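Local coordinates for protein pyruvate formate-lyase 2 (Archaeoglobus fulgidus, PDB 2F3O) that is a glycyl radical enzyme of unknown function, probably a lyase related to pyruvate formate-lyase and glycerol dehydratase, at residues L385-S390 with K703-I708; G392-A397 with Q724-K729. One frame throughout, in Å; residues are numbered along the deposited sequence.

Interaction 1: residues L385-S390 with K703-I708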
# COMPACT_ATOMS: atom_id res chain seq x y z
N LEU A 385 -37.89 -29.35 16.40
CA LEU A 385 -36.72 -29.95 15.80
C LEU A 385 -36.58 -31.38 16.24
O LEU A 385 -36.28 -32.26 15.44
CB LEU A 385 -35.47 -29.22 16.26
CG LEU A 385 -34.97 -28.01 15.50
CD1 LEU A 385 -34.05 -27.23 16.43
CD2 LEU A 385 -34.25 -28.45 14.23
N ALA A 386 -36.80 -31.60 17.54
CA ALA A 386 -36.65 -32.93 18.13
C ALA A 386 -37.68 -33.92 17.58
O ALA A 386 -37.37 -35.10 17.40
CB ALA A 386 -36.70 -32.86 19.66
N GLU A 387 -38.89 -33.42 17.29
CA GLU A 387 -39.96 -34.24 16.72
C GLU A 387 -39.62 -34.72 15.33
O GLU A 387 -39.88 -35.88 14.99
CB GLU A 387 -41.29 -33.47 16.67
CG GLU A 387 -41.93 -33.28 18.02
CD GLU A 387 -42.77 -32.03 18.10
OE1 GLU A 387 -43.32 -31.62 17.06
OE2 GLU A 387 -42.88 -31.45 19.21
N ALA A 388 -39.03 -33.84 14.52
CA ALA A 388 -38.69 -34.19 13.15
C ALA A 388 -37.59 -35.23 13.14
O ALA A 388 -37.70 -36.24 12.45
CB ALA A 388 -38.27 -32.97 12.39
N ILE A 389 -36.57 -35.00 13.95
CA ILE A 389 -35.41 -35.88 14.02
C ILE A 389 -35.77 -37.26 14.52
O ILE A 389 -35.45 -38.25 13.87
CB ILE A 389 -34.29 -35.27 14.88
CG1 ILE A 389 -33.70 -34.03 14.19
CG2 ILE A 389 -33.19 -36.25 15.09
CD1 ILE A 389 -32.57 -33.38 14.96
N SER A 390 -36.49 -37.31 15.65
CA SER A 390 -36.96 -38.58 16.25
C SER A 390 -37.87 -39.42 15.36
O SER A 390 -37.78 -40.65 15.38
CB SER A 390 -37.68 -38.32 17.57
OG SER A 390 -38.80 -37.49 17.36
N LYS A 703 -40.73 -42.57 24.03
CA LYS A 703 -40.24 -41.23 24.34
C LYS A 703 -39.21 -40.80 23.28
O LYS A 703 -38.04 -40.55 23.59
CB LYS A 703 -39.63 -41.20 25.75
CG LYS A 703 -39.00 -42.54 26.17
CD LYS A 703 -37.74 -42.36 27.02
CE LYS A 703 -36.82 -43.59 26.91
NZ LYS A 703 -35.44 -43.30 27.39
N GLY A 704 -39.65 -40.75 22.02
CA GLY A 704 -38.81 -40.35 20.90
C GLY A 704 -38.37 -38.91 21.02
O GLY A 704 -37.20 -38.59 20.86
N ASP A 705 -39.34 -38.04 21.32
CA ASP A 705 -39.12 -36.62 21.57
C ASP A 705 -38.13 -36.39 22.68
O ASP A 705 -37.00 -35.96 22.44
CB ASP A 705 -40.44 -35.95 21.96
CG ASP A 705 -41.34 -35.71 20.78
OD1 ASP A 705 -41.07 -36.30 19.71
OD2 ASP A 705 -42.31 -34.95 20.92
N ALA A 706 -38.56 -36.70 23.90
CA ALA A 706 -37.83 -36.39 25.13
C ALA A 706 -36.34 -36.71 25.07
O ALA A 706 -35.51 -35.89 25.45
CB ALA A 706 -38.50 -37.08 26.33
N VAL A 707 -36.01 -37.89 24.55
CA VAL A 707 -34.64 -38.37 24.61
C VAL A 707 -33.75 -37.71 23.56
O VAL A 707 -32.53 -37.67 23.72
CB VAL A 707 -34.55 -39.93 24.58
CG1 VAL A 707 -34.44 -40.46 23.16
CG2 VAL A 707 -33.37 -40.44 25.44
N ILE A 708 -34.37 -37.16 22.52
CA ILE A 708 -33.60 -36.50 21.46
C ILE A 708 -33.37 -35.02 21.74
O ILE A 708 -32.27 -34.51 21.55
CB ILE A 708 -34.13 -36.83 20.04
CG1 ILE A 708 -33.31 -37.99 19.49
CG2 ILE A 708 -34.07 -35.62 19.09
CD1 ILE A 708 -33.56 -38.32 18.09

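Interaction 2: residues G392-A397 with Q724-K729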
# COMPACT_ATOMS: atom_id res chain seq x y z
N GLY A 392 -37.44 -39.84 12.40
CA GLY A 392 -36.60 -40.38 11.34
C GLY A 392 -36.43 -39.59 10.06
O GLY A 392 -36.15 -40.18 9.01
N CYS A 393 -36.58 -38.27 10.12
CA CYS A 393 -36.44 -37.42 8.94
C CYS A 393 -35.05 -37.45 8.32
O CYS A 393 -34.92 -37.40 7.10
CB CYS A 393 -36.85 -35.98 9.23
SG CYS A 393 -35.66 -35.09 10.23
N ASN A 394 -34.03 -37.54 9.18
CA ASN A 394 -32.66 -37.81 8.78
C ASN A 394 -32.11 -36.88 7.71
O ASN A 394 -31.42 -37.32 6.79
CB ASN A 394 -32.54 -39.27 8.31
CG ASN A 394 -32.66 -40.26 9.45
OD1 ASN A 394 -32.87 -39.87 10.61
ND2 ASN A 394 -32.53 -41.55 9.12
N ASN A 395 -32.42 -35.59 7.84
CA ASN A 395 -32.08 -34.60 6.82
C ASN A 395 -31.81 -33.20 7.39
O ASN A 395 -31.94 -32.19 6.69
CB ASN A 395 -33.13 -34.57 5.70
CG ASN A 395 -34.53 -34.10 6.17
OD1 ASN A 395 -35.40 -33.87 5.34
ND2 ASN A 395 -34.74 -33.97 7.47
N LEU A 396 -31.45 -33.17 8.67
CA LEU A 396 -31.17 -31.95 9.41
C LEU A 396 -29.74 -31.97 9.90
O LEU A 396 -29.19 -33.04 10.14
CB LEU A 396 -32.07 -31.85 10.63
CG LEU A 396 -33.22 -30.85 10.65
CD1 LEU A 396 -33.86 -30.77 9.30
CD2 LEU A 396 -34.25 -31.23 11.70
N ALA A 397 -29.14 -30.80 10.06
CA ALA A 397 -27.88 -30.72 10.79
C ALA A 397 -28.00 -29.58 11.77
O ALA A 397 -28.60 -28.55 11.45
CB ALA A 397 -26.73 -30.50 9.88
N GLN A 724 -25.43 -34.14 14.08
CA GLN A 724 -26.51 -34.59 13.22
C GLN A 724 -26.91 -36.01 13.59
O GLN A 724 -26.09 -36.82 14.02
CB GLN A 724 -26.13 -34.51 11.75
CG GLN A 724 -24.95 -35.37 11.40
CD GLN A 724 -24.66 -35.36 9.94
OE1 GLN A 724 -25.14 -34.50 9.20
NE2 GLN A 724 -23.87 -36.33 9.51
N PHE A 725 -28.19 -36.31 13.40
CA PHE A 725 -28.74 -37.57 13.85
C PHE A 725 -29.29 -38.47 12.76
O PHE A 725 -29.82 -38.03 11.76
CB PHE A 725 -29.87 -37.30 14.81
CG PHE A 725 -29.43 -36.69 16.11
CD1 PHE A 725 -29.75 -35.37 16.41
CD2 PHE A 725 -28.73 -37.45 17.04
CE1 PHE A 725 -29.37 -34.81 17.61
CE2 PHE A 725 -28.33 -36.90 18.24
CZ PHE A 725 -28.66 -35.57 18.54
N ASN A 726 -29.17 -39.77 13.01
CA ASN A 726 -29.80 -40.79 12.19
C ASN A 726 -30.68 -41.68 13.03
O ASN A 726 -30.25 -42.22 14.05
CB ASN A 726 -28.74 -41.65 11.52
CG ASN A 726 -28.38 -41.15 10.15
OD1 ASN A 726 -29.21 -40.53 9.47
ND2 ASN A 726 -27.15 -41.41 9.74
N ILE A 727 -31.92 -41.85 12.59
CA ILE A 727 -32.81 -42.84 13.19
C ILE A 727 -32.99 -43.96 12.17
O ILE A 727 -33.61 -43.80 11.12
CB ILE A 727 -34.16 -42.23 13.60
CG1 ILE A 727 -33.95 -41.03 14.53
CG2 ILE A 727 -34.99 -43.26 14.29
CD1 ILE A 727 -33.10 -41.30 15.73
N LEU A 728 -32.37 -45.09 12.46
CA LEU A 728 -32.26 -46.16 11.49
C LEU A 728 -32.79 -47.49 12.02
O LEU A 728 -32.51 -47.88 13.17
CB LEU A 728 -30.80 -46.33 11.10
CG LEU A 728 -30.12 -45.07 10.59
CD1 LEU A 728 -28.62 -45.28 10.43
CD2 LEU A 728 -30.79 -44.62 9.29
N LYS A 729 -33.55 -48.18 11.17
CA LYS A 729 -34.07 -49.51 11.45
C LYS A 729 -33.22 -50.45 10.64
O LYS A 729 -33.26 -50.44 9.41
CB LYS A 729 -35.54 -49.58 11.04
CG LYS A 729 -36.30 -48.30 11.38
CD LYS A 729 -37.80 -48.41 11.29
CE LYS A 729 -38.44 -47.19 11.95
NZ LYS A 729 -39.91 -47.08 11.69

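Interaction 1: residues L385-S390 with K703-I708
S390 and G704 bring their CA atoms to 5.3 Å where the C-terminal end of helix 379-390 meets the first turn of helix 704-717; E387 faces D705 one turn back. This is helix-helix packing beside the mixed sheet of the glycyl radical enzyme's alpha/beta barrel; the axes of 385-390 and 704-708 approach to 8.4 Å at 111°. Underneath, I708 does the apolar work. Its CG2 rests 3.9 Å from A386 CB, its CD1 reaches CG2 of I389 at 3.7 Å. In I389 that branch stands anti to the backbone N (chi1 -68° to CG1), which directs it at I708. Both isoleucines continue down to the sheet, I389 onto F725 and I708 onto I727. Towards solvent the contact turns polar without any hydrogen bond across it. E387 lays its CG methylene 3.4 Å from D705 OD2. The carboxylate planes are nearly parallel, 19° apart, with E387 OE2 3.9 Å from D705 OD2, a proximity of like charges that may raise the proton affinity of either. An alanine in place of E387 is likely to uncover the D705 carboxylate and let it turn. S390 OG bends back to the carbonyls of A386 and E387, leaving CB 3.3 Å from G704 O.

Interaction 2: residues G392-A397 with Q724-K729
The amide of N394 lies between the backbone of G392 and the side chain of N726. Over one face comes N726 OD1, 3.5 Å from N394 CG, the two amide planes turned 65° apart; behind the other face, G392 C lies 3.9 Å from N394 CG. Along the rim the amide grips I727 twice. OD1 accepts from I727 N at 3.0 Å in a nearly straight bond (168°), and ND2 donates to I727 O at 3.2 Å, approaching from above that carbonyl's plane. N394 thus imitates a strand's peptide, pairing with both polar backbone atoms of one residue. CG anti to the carbonyl carbon (chi1 -70°) sends the amide across to 722-728. L728 CD2 lies 3.5 Å from N394 ND2, whose second acceptor is L747 O. G392, the positive-phi residue of a Schellman motif ending helix 379-390, sets its CA 3.8 Å from I727 CB. N726 is held by R749 N and N694, Q724 by T692 and R749. Strand 396-400 runs antiparallel to 722-728, and on its other side A397 makes backbone hydrogen bonds to V369 and V371 of strand 368-373, with helix 350-362 against L396. S754, bonded to N394 O, and strand 747-749 bracket the loop of G752, the predicted glycyl radical site.

In the fold
From the N terminus, helix 379-390 supplies the first half of interaction 1, and a short turn leads straight to 392-397, the first half of interaction 2. More than 300 residues later the chain returns in the same order: helix 704-717 closes interaction 1, then strand 722-728 closes interaction 2. The two loops therefore cross rather than nest, and a helix-then-strand unit from the pyruvate formate lyase-like region is matched to one from the glycine radical region. The centres of interactions 1 and 2 lie about 10 Å apart. C393 N probably bonds to A388 O at the helix end, and L385 packs on L396, so helix layer and sheet are joined directly.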